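Local coordinates for CAMK/CAMK2 protein kinase (Salpingoeca rosetta, PDB 5IG1) that probably transfers phosphate from ATP to serine and threonine residues of proteins, as a calcium/calmodulin-dependent kinase whose catalytic domain makes up most of this chain, at residues M4-F10 with R83-D87; L103-I107 with I207-L211; A198-W202 with R264-L270. All coordinates share one frame; numbering follows the deposited sequence.

Contact 1: M4-F10 with R83-D87; sequences METETSF and RAFRD. With PO4 (phosphate ion), chain D.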
loop_
_atom_site.group_PDB
_atom_site.type_symbol
_atom_site.label_atom_id
_atom_site.label_comp_id
_atom_site.label_asym_id
_atom_site.label_seq_id
_atom_site.Cartn_x
_atom_site.Cartn_y
_atom_site.Cartn_z
ATOM N N MET A 4 14.612 16.642 -8.244
ATOM C CA MET A 4 13.603 16.781 -9.291
ATOM C C MET A 4 14.006 17.831 -10.331
ATOM O O MET A 4 14.752 18.765 -10.033
ATOM C CB MET A 4 12.244 17.138 -8.679
ATOM C CG MET A 4 11.993 18.621 -8.509
ATOM S SD MET A 4 10.599 18.949 -7.410
ATOM C CE MET A 4 11.446 19.183 -5.843
ATOM N N GLU A 5 13.504 17.668 -11.555
ATOM C CA GLU A 5 13.847 18.556 -12.665
ATOM C C GLU A 5 12.991 19.810 -12.581
ATOM O O GLU A 5 11.812 19.801 -12.940
ATOM C CB GLU A 5 13.654 17.851 -14.003
ATOM C CG GLU A 5 14.580 16.663 -14.219
ATOM C CD GLU A 5 16.045 17.055 -14.213
ATOM O OE1 GLU A 5 16.366 18.182 -14.652
ATOM O OE2 GLU A 5 16.874 16.238 -13.760
ATOM N N THR A 6 13.589 20.901 -12.112
ATOM C CA THR A 6 12.896 22.177 -12.028
ATOM C C THR A 6 13.112 23.055 -13.254
ATOM O O THR A 6 12.441 24.084 -13.381
ATOM C CB THR A 6 13.344 22.939 -10.776
ATOM O OG1 THR A 6 12.558 24.128 -10.633
ATOM C CG2 THR A 6 14.819 23.315 -10.885
ATOM N N GLU A 7 14.018 22.678 -14.156
ATOM C CA GLU A 7 14.315 23.482 -15.336
ATOM C C GLU A 7 13.727 22.931 -16.622
ATOM O O GLU A 7 13.352 23.714 -17.496
ATOM C CB GLU A 7 15.833 23.629 -15.521
ATOM C CG GLU A 7 16.554 24.360 -14.391
ATOM C CD GLU A 7 16.345 25.868 -14.411
ATOM O OE1 GLU A 7 15.325 26.340 -14.957
ATOM O OE2 GLU A 7 17.214 26.589 -13.878
ATOM N N THR A 8 13.654 21.612 -16.770
ATOM C CA THR A 8 13.089 21.007 -17.964
ATOM C C THR A 8 11.612 20.720 -17.745
ATOM O O THR A 8 11.193 20.349 -16.644
ATOM C CB THR A 8 13.827 19.720 -18.322
ATOM O OG1 THR A 8 15.237 19.918 -18.151
ATOM C CG2 THR A 8 13.545 19.333 -19.769
ATOM N N SER A 9 10.822 20.907 -18.795
ATOM C CA SER A 9 9.389 20.684 -18.704
ATOM C C SER A 9 9.078 19.208 -18.895
ATOM O O SER A 9 9.648 18.546 -19.764
ATOM C CB SER A 9 8.647 21.512 -19.751
ATOM O OG SER A 9 7.250 21.302 -19.661
ATOM N N PHE A 10 8.185 18.689 -18.053
ATOM C CA PHE A 10 7.673 17.343 -18.267
ATOM C C PHE A 10 7.194 17.169 -19.704
ATOM O O PHE A 10 7.438 16.132 -20.330
ATOM C CB PHE A 10 6.544 17.058 -17.270
ATOM C CG PHE A 10 5.572 16.014 -17.731
ATOM C CD1 PHE A 10 5.821 14.666 -17.510
ATOM C CD2 PHE A 10 4.402 16.380 -18.382
ATOM C CE1 PHE A 10 4.925 13.708 -17.929
ATOM C CE2 PHE A 10 3.507 15.424 -18.810
ATOM C CZ PHE A 10 3.768 14.084 -18.580
ATOM N N ARG A 83 11.010 9.954 -12.955
ATOM C CA ARG A 83 11.518 11.310 -12.805
ATOM C C ARG A 83 10.387 12.185 -12.294
ATOM O O ARG A 83 9.205 11.863 -12.458
ATOM C CB ARG A 83 12.069 11.854 -14.129
ATOM C CG ARG A 83 13.213 12.854 -13.975
ATOM C CD ARG A 83 13.881 13.138 -15.314
ATOM N NE ARG A 83 14.145 11.909 -16.061
ATOM C CZ ARG A 83 15.270 11.203 -15.979
ATOM N NH1 ARG A 83 16.251 11.599 -15.178
ATOM N NH2 ARG A 83 15.412 10.097 -16.700
ATOM N N ALA A 84 10.762 13.295 -11.668
ATOM C CA ALA A 84 9.805 14.234 -11.098
ATOM C C ALA A 84 10.090 15.632 -11.620
ATOM O O ALA A 84 11.250 16.045 -11.717
ATOM C CB ALA A 84 9.854 14.229 -9.569
ATOM N N PHE A 85 9.025 16.355 -11.953
ATOM C CA PHE A 85 9.124 17.693 -12.513
ATOM C C PHE A 85 8.306 18.665 -11.680
ATOM O O PHE A 85 7.311 18.292 -11.054
ATOM C CB PHE A 85 8.613 17.762 -13.959
ATOM C CG PHE A 85 9.264 16.791 -14.889
ATOM C CD1 PHE A 85 8.842 15.474 -14.940
ATOM C CD2 PHE A 85 10.273 17.201 -15.737
ATOM C CE1 PHE A 85 9.435 14.578 -15.808
ATOM C CE2 PHE A 85 10.862 16.317 -16.610
ATOM C CZ PHE A 85 10.444 14.999 -16.645
ATOM N N ARG A 86 8.728 19.926 -11.701
ATOM C CA ARG A 86 7.962 21.018 -11.117
ATOM C C ARG A 86 8.133 22.242 -11.996
ATOM O O ARG A 86 9.261 22.690 -12.220
ATOM C CB ARG A 86 8.419 21.330 -9.692
ATOM C CG ARG A 86 7.691 22.509 -9.075
ATOM C CD ARG A 86 8.248 22.846 -7.701
ATOM N NE ARG A 86 7.399 23.807 -7.004
ATOM C CZ ARG A 86 7.624 24.234 -5.768
ATOM N NH1 ARG A 86 8.678 23.788 -5.098
ATOM N NH2 ARG A 86 6.799 25.105 -5.207
ATOM N N ASP A 87 7.026 22.772 -12.508
ATOM C CA ASP A 87 7.052 24.034 -13.215
ATOM C C ASP A 87 6.358 25.088 -12.350
ATOM O O ASP A 87 6.331 24.958 -11.111
ATOM C CB ASP A 87 6.442 23.852 -14.604
ATOM C CG ASP A 87 5.063 23.234 -14.569
ATOM O OD1 ASP A 87 4.388 23.329 -13.526
ATOM O OD2 ASP A 87 4.649 22.655 -15.597
HETATM P P PO4 D . 9.415 26.104 -2.021
HETATM O O1 PO4 D . 8.123 26.222 -2.798
HETATM O O2 PO4 D . 10.173 27.413 -2.085
HETATM O O3 PO4 D . 9.095 25.771 -0.579
HETATM O O4 PO4 D . 10.272 25.010 -2.622
#

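Contact 2: L103-I107 with I207-L211; sequences LFDEI and ILYIL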
loop_
_atom_site.group_PDB
_atom_site.type_symbol
_atom_site.label_atom_id
_atom_site.label_comp_id
_atom_site.label_asym_id
_atom_site.label_seq_id
_atom_site.Cartn_x
_atom_site.Cartn_y
_atom_site.Cartn_z
ATOM N N LEU A 103 -4.807 -4.789 -6.220
ATOM C CA LEU A 103 -4.743 -6.226 -5.956
ATOM C C LEU A 103 -6.094 -6.781 -5.513
ATOM O O LEU A 103 -6.505 -7.867 -5.947
ATOM C CB LEU A 103 -3.680 -6.497 -4.890
ATOM C CG LEU A 103 -3.581 -7.913 -4.322
ATOM C CD1 LEU A 103 -3.169 -8.872 -5.416
ATOM C CD2 LEU A 103 -2.609 -7.971 -3.135
ATOM N N PHE A 104 -6.802 -6.050 -4.648
ATOM C CA PHE A 104 -8.056 -6.571 -4.119
ATOM C C PHE A 104 -9.146 -6.567 -5.177
ATOM O O PHE A 104 -10.048 -7.409 -5.137
ATOM C CB PHE A 104 -8.495 -5.770 -2.891
ATOM C CG PHE A 104 -7.704 -6.077 -1.640
ATOM C CD1 PHE A 104 -6.401 -6.540 -1.710
ATOM C CD2 PHE A 104 -8.276 -5.920 -0.393
ATOM C CE1 PHE A 104 -5.685 -6.822 -0.566
ATOM C CE2 PHE A 104 -7.560 -6.201 0.754
ATOM C CZ PHE A 104 -6.267 -6.658 0.666
ATOM N N ASP A 105 -9.076 -5.641 -6.137
ATOM C CA ASP A 105 -10.022 -5.660 -7.243
ATOM C C ASP A 105 -9.768 -6.827 -8.191
ATOM O O ASP A 105 -10.665 -7.200 -8.952
ATOM C CB ASP A 105 -9.966 -4.340 -8.017
ATOM C CG ASP A 105 -10.477 -3.161 -7.209
ATOM O OD1 ASP A 105 -11.268 -3.373 -6.267
ATOM O OD2 ASP A 105 -10.094 -2.014 -7.528
ATOM N N GLU A 106 -8.569 -7.408 -8.166
ATOM C CA GLU A 106 -8.244 -8.506 -9.067
ATOM C C GLU A 106 -8.464 -9.862 -8.423
ATOM O O GLU A 106 -8.866 -10.811 -9.109
ATOM C CB GLU A 106 -6.791 -8.393 -9.544
ATOM C CG GLU A 106 -6.413 -9.381 -10.658
ATOM C CD GLU A 106 -5.901 -10.710 -10.131
ATOM O OE1 GLU A 106 -5.652 -10.820 -8.914
ATOM O OE2 GLU A 106 -5.744 -11.649 -10.936
ATOM N N ILE A 107 -8.190 -9.975 -7.123
ATOM C CA ILE A 107 -8.424 -11.233 -6.421
ATOM C C ILE A 107 -9.886 -11.655 -6.548
ATOM O O ILE A 107 -10.187 -12.838 -6.753
ATOM C CB ILE A 107 -7.981 -11.105 -4.952
ATOM C CG1 ILE A 107 -6.462 -10.950 -4.879
ATOM C CG2 ILE A 107 -8.419 -12.309 -4.145
ATOM C CD1 ILE A 107 -5.949 -10.743 -3.474
ATOM N N ILE A 207 -4.016 -6.136 6.408
ATOM C CA ILE A 207 -4.160 -6.510 5.005
ATOM C C ILE A 207 -4.202 -8.027 4.868
ATOM O O ILE A 207 -5.078 -8.587 4.193
ATOM C CB ILE A 207 -3.015 -5.893 4.182
ATOM C CG1 ILE A 207 -3.161 -4.372 4.124
ATOM C CG2 ILE A 207 -2.946 -6.493 2.785
ATOM C CD1 ILE A 207 -1.963 -3.694 3.520
ATOM N N LEU A 208 -3.278 -8.713 5.545
ATOM C CA LEU A 208 -3.199 -10.163 5.427
ATOM C C LEU A 208 -4.511 -10.806 5.857
ATOM O O LEU A 208 -5.074 -11.641 5.136
ATOM C CB LEU A 208 -2.022 -10.683 6.252
ATOM C CG LEU A 208 -1.867 -12.198 6.370
ATOM C CD1 LEU A 208 -1.925 -12.852 4.991
ATOM C CD2 LEU A 208 -0.565 -12.554 7.080
ATOM N N TYR A 209 -5.027 -10.395 7.020
ATOM C CA TYR A 209 -6.362 -10.767 7.475
ATOM C C TYR A 209 -7.375 -10.693 6.342
ATOM O O TYR A 209 -8.037 -11.687 6.017
ATOM C CB TYR A 209 -6.767 -9.846 8.629
ATOM C CG TYR A 209 -7.955 -10.280 9.447
ATOM C CD1 TYR A 209 -9.245 -10.034 9.014
ATOM C CD2 TYR A 209 -7.785 -10.889 10.680
ATOM C CE1 TYR A 209 -10.343 -10.407 9.776
ATOM C CE2 TYR A 209 -8.872 -11.262 11.448
ATOM C CZ TYR A 209 -10.149 -11.023 10.986
ATOM O OH TYR A 209 -11.233 -11.400 11.739
ATOM N N ILE A 210 -7.481 -9.524 5.703
ATOM C CA ILE A 210 -8.435 -9.378 4.607
ATOM C C ILE A 210 -8.145 -10.410 3.525
ATOM O O ILE A 210 -9.029 -11.170 3.110
ATOM C CB ILE A 210 -8.403 -7.945 4.054
ATOM C CG1 ILE A 210 -8.582 -6.950 5.198
ATOM C CG2 ILE A 210 -9.509 -7.758 3.039
ATOM C CD1 ILE A 210 -8.299 -5.514 4.810
ATOM N N LEU A 211 -6.876 -10.493 3.109
ATOM C CA LEU A 211 -6.454 -11.436 2.082
ATOM C C LEU A 211 -6.928 -12.851 2.365
ATOM O O LEU A 211 -7.111 -13.628 1.425
ATOM C CB LEU A 211 -4.923 -11.421 1.956
ATOM C CG LEU A 211 -4.270 -10.239 1.234
ATOM C CD1 LEU A 211 -2.752 -10.396 1.157
ATOM C CD2 LEU A 211 -4.850 -10.115 -0.158
#

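Contact 3: A198-W202 with R264-L270; sequences AVDVW and RPTVQEL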
loop_
_atom_site.group_PDB
_atom_site.type_symbol
_atom_site.label_atom_id
_atom_site.label_comp_id
_atom_site.label_asym_id
_atom_site.label_seq_id
_atom_site.Cartn_x
_atom_site.Cartn_y
_atom_site.Cartn_z
ATOM N N ALA A 198 7.306 -0.258 12.571
ATOM C CA ALA A 198 6.345 -1.266 13.012
ATOM C C ALA A 198 4.924 -0.944 12.559
ATOM O O ALA A 198 4.118 -1.863 12.359
ATOM C CB ALA A 198 6.391 -1.413 14.532
ATOM N N VAL A 199 4.602 0.341 12.373
ATOM C CA VAL A 199 3.246 0.694 11.963
ATOM C C VAL A 199 2.913 0.043 10.626
ATOM O O VAL A 199 1.830 -0.533 10.455
ATOM C CB VAL A 199 3.053 2.227 11.937
ATOM C CG1 VAL A 199 3.459 2.827 13.267
ATOM C CG2 VAL A 199 3.815 2.886 10.833
ATOM N N ASP A 200 3.857 0.063 9.683
ATOM C CA ASP A 200 3.645 -0.635 8.420
ATOM C C ASP A 200 3.325 -2.103 8.666
ATOM O O ASP A 200 2.355 -2.636 8.113
ATOM C CB ASP A 200 4.867 -0.481 7.515
ATOM C CG ASP A 200 4.991 0.915 6.944
ATOM O OD1 ASP A 200 3.965 1.627 6.921
ATOM O OD2 ASP A 200 6.102 1.299 6.516
ATOM N N VAL A 201 4.094 -2.755 9.546
ATOM C CA VAL A 201 3.827 -4.158 9.861
ATOM C C VAL A 201 2.382 -4.332 10.306
ATOM O O VAL A 201 1.676 -5.249 9.858
ATOM C CB VAL A 201 4.808 -4.670 10.929
ATOM C CG1 VAL A 201 4.351 -6.028 11.447
ATOM C CG2 VAL A 201 6.213 -4.762 10.352
ATOM N N TRP A 202 1.908 -3.420 11.159
ATOM C CA TRP A 202 0.520 -3.483 11.591
ATOM C C TRP A 202 -0.415 -3.520 10.390
ATOM O O TRP A 202 -1.242 -4.431 10.262
ATOM C CB TRP A 202 0.193 -2.297 12.497
ATOM C CG TRP A 202 -1.218 -2.310 12.974
ATOM C CD1 TRP A 202 -2.297 -1.763 12.349
ATOM C CD2 TRP A 202 -1.709 -2.918 14.168
ATOM N NE1 TRP A 202 -3.433 -1.988 13.086
ATOM C CE2 TRP A 202 -3.095 -2.692 14.211
ATOM C CE3 TRP A 202 -1.109 -3.626 15.213
ATOM C CZ2 TRP A 202 -3.893 -3.147 15.259
ATOM C CZ3 TRP A 202 -1.905 -4.077 16.251
ATOM C CH2 TRP A 202 -3.280 -3.839 16.263
ATOM N N ARG A 264 6.497 -6.437 18.282
ATOM C CA ARG A 264 6.012 -6.654 16.925
ATOM C C ARG A 264 7.169 -7.019 16.014
ATOM O O ARG A 264 8.220 -6.362 16.065
ATOM C CB ARG A 264 5.315 -5.407 16.394
ATOM C CG ARG A 264 4.430 -5.668 15.196
ATOM C CD ARG A 264 3.105 -4.958 15.372
ATOM N NE ARG A 264 3.233 -3.543 15.070
ATOM C CZ ARG A 264 2.633 -2.573 15.747
ATOM N NH1 ARG A 264 1.855 -2.854 16.784
ATOM N NH2 ARG A 264 2.823 -1.315 15.380
ATOM N N PRO A 265 7.018 -8.046 15.181
ATOM C CA PRO A 265 8.131 -8.467 14.328
ATOM C C PRO A 265 8.525 -7.380 13.345
ATOM O O PRO A 265 7.689 -6.616 12.856
ATOM C CB PRO A 265 7.577 -9.696 13.596
ATOM C CG PRO A 265 6.434 -10.162 14.429
ATOM C CD PRO A 265 5.848 -8.928 15.040
ATOM N N THR A 266 9.822 -7.312 13.069
ATOM C CA THR A 266 10.283 -6.521 11.946
ATOM C C THR A 266 9.903 -7.217 10.644
ATOM O O THR A 266 9.524 -8.390 10.620
ATOM C CB THR A 266 11.791 -6.324 12.006
ATOM O OG1 THR A 266 12.431 -7.533 11.581
ATOM C CG2 THR A 266 12.222 -6.001 13.421
ATOM N N VAL A 267 10.011 -6.478 9.541
ATOM C CA VAL A 267 9.661 -7.058 8.250
ATOM C C VAL A 267 10.613 -8.197 7.880
ATOM O O VAL A 267 10.209 -9.165 7.226
ATOM C CB VAL A 267 9.627 -5.960 7.174
ATOM C CG1 VAL A 267 9.664 -6.574 5.805
ATOM C CG2 VAL A 267 8.379 -5.109 7.333
ATOM N N GLN A 268 11.876 -8.127 8.306
ATOM C CA GLN A 268 12.806 -9.219 8.019
ATOM C C GLN A 268 12.381 -10.496 8.737
ATOM O O GLN A 268 12.316 -11.579 8.131
ATOM C CB GLN A 268 14.221 -8.808 8.420
ATOM C CG GLN A 268 15.331 -9.546 7.689
ATOM C CD GLN A 268 16.627 -8.749 7.661
ATOM O OE1 GLN A 268 16.695 -7.635 8.187
ATOM N NE2 GLN A 268 17.660 -9.313 7.041
ATOM N N GLU A 269 12.070 -10.380 10.033
ATOM C CA GLU A 269 11.530 -11.512 10.777
ATOM C C GLU A 269 10.284 -12.074 10.100
ATOM O O GLU A 269 10.118 -13.295 10.008
ATOM C CB GLU A 269 11.211 -11.088 12.208
ATOM C CG GLU A 269 12.372 -10.457 12.942
ATOM C CD GLU A 269 11.991 -10.002 14.331
ATOM O OE1 GLU A 269 10.801 -10.113 14.682
ATOM O OE2 GLU A 269 12.881 -9.538 15.073
ATOM N N LEU A 270 9.395 -11.197 9.623
ATOM C CA LEU A 270 8.204 -11.669 8.922
ATOM C C LEU A 270 8.580 -12.440 7.663
ATOM O O LEU A 270 8.023 -13.507 7.388
ATOM C CB LEU A 270 7.286 -10.491 8.583
ATOM C CG LEU A 270 6.657 -9.770 9.780
ATOM C CD1 LEU A 270 5.768 -8.621 9.320
ATOM C CD2 LEU A 270 5.871 -10.752 10.638
#

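Contact 1: M4-F10 with R83-D87
Phe-85 meets the N-terminal segment along its whole side chain. Its CB lies near the backbone O of Glu-5, and CG and CD1 both pack on Phe-10 CB, at 3.6 Å. CD2 lies 3.4 Å from Thr-8 O, which is at the ring edge near its plane. CE2 and CZ lie under Phe-10 CA, which sits over the ring centre in a CH-pi contact 3.6 Å from the Phe-85 centroid. CE1 meets the Phe-10 ring, which turns its edge toward the Phe-85 face in an offset edge-to-face pair with planes at 74°. An aromatic residue suits this place because its broad face can seat both the backbone CA of Phe-10 and the edge of its ring.

The backbones add one parallel bridge: Glu-5 N donates to Ala-84 O (2.8 Å), and Arg-86 N returns a weak bond to Glu-5 O. Beside it, Met-4 CB touches the small Ala-84 CB. Arg-86 leaves the strand extended, with CG anti to the backbone N (chi1 177°), and carries its guanidinium to a phosphate ion, probably from the crystallisation liquor, where NH2 holds O1 at 3.0 Å and NH1 holds O4 at 3.2 Å. Phe-10 also stacks with Tyr-92 of the partner strand. The N-terminal segment thus lies along one edge of strand 81-86, whose other edge pairs with strand 90-96, in the antiparallel sheet of the kinase N-lobe.

Contact 2: L103-I107 with I207-L211
Phe-104 reaches from its short helix to the side chains of Ile-207, Ile-210 and Leu-211, and its ring is met at three places. Ile-207 CG2 lies at the ring edge, near its plane, 3.9 Å from Phe-104 CZ. The other two branches approach obliquely: Ile-210 CG2 stands 3.4 Å from Phe-104 CE2, while Leu-211 CD2 is equally near Phe-104 CE1. Both of these side chains run at about a right angle to that of Phe-104, and both methyls come from the same side of the ring plane.

Leu-211 CD2 is shared further. Ile-107 CD1 meets it at 3.5 Å, again nearly at right angles, and Leu-103 CD2 comes up less closely. With CG anti to its carbonyl carbon (chi1 -76°), Leu-211 sends this methyl across to the facing helix. The two helical segments run almost parallel, 12° apart, yet their axes are 12.2 Å from each other; at that separation the helices meet through side-chain ends, and the long flat ring of Phe-104 and the branched aliphatic tips suit this. Leu-103, Ile-207 and Leu-211 fall at positions of the catalytic spine of protein kinases, consistent with a purely apolar contact.

Around it, helix 115-134 packs on Leu-103 and Leu-211, and Leu-294 and Phe-297 of helix 288-302 cover Ile-210. Pro-144 touches Phe-104, and Leu-103 pairs by its backbone with Leu-147, joining helix 103-107 to strand 147-149.

Contact 3: A198-W202 with R264-L270
The guanidinium of Arg-264 has Trp-202 over one face, with CB 3.9 Å above the plane toward its rim and CE3 close to NH1. Indole and guanidinium planes stand 62° apart, so the groups lean together obliquely and do not stack. At the guanidinium edge is the first turn of helix 198-213: NE and NH2 both donate weakly to Ala-198 O, each at 3.3 Å. The arginine gets there by bending at chi2 and at chi3 (78°). Its charge is met by a salt bridge from NH2 to Glu-188, and NH1 donates to Glu-258 O, so an arginine suits a buried spot with several acceptors. A leucine in its place would probably leave Glu-188 without its ionic partner and Ala-198 O and Glu-258 O without these donors.

Val-201 makes the apolar part of the contact with both methyls. CG1 meets Leu-270 CD1 tip to tip at 3.6 Å, and CG2 slides past Val-267 CG2 at 3.7 Å. Thr-266 and Glu-269 form a capping box that starts helix 267-271, with Glu-269 N donating to Thr-266 OG1 and Thr-266 N returning a weak bond to Glu-269 OE1.

Helix 247-256 closes over Val-201 and Leu-270 through Met-256. Helix 115-134 touches Val-267, while Glu-188 ties the site to helix 187-190, in the pairing of Arg with the glutamate of the APE motif (here Ser-Pro-Glu) familiar in protein kinases.

How the contacts relate
Contact 1 belongs to the N-lobe, while contacts 2 and 3 lie in the helical C-lobe; its centre is 35 Å from each of theirs. Contacts 2 and 3 share helix 198-213, which gives its first turn to contact 3 and a later part to contact 2; their centres are 19 Å apart, with nearest atoms about 5 Å apart but not touching. Within contact 3's own turn of that helix, Asp-200 bonds to the backbone N of His-139 and Arg-140, linking it to the HRD motif of the catalytic loop. Lys-53, predicted to bind ATP, lies about 11 Å from Arg-86 of contact 1 (side chain to side chain); contacts 2 and 3 are away from it.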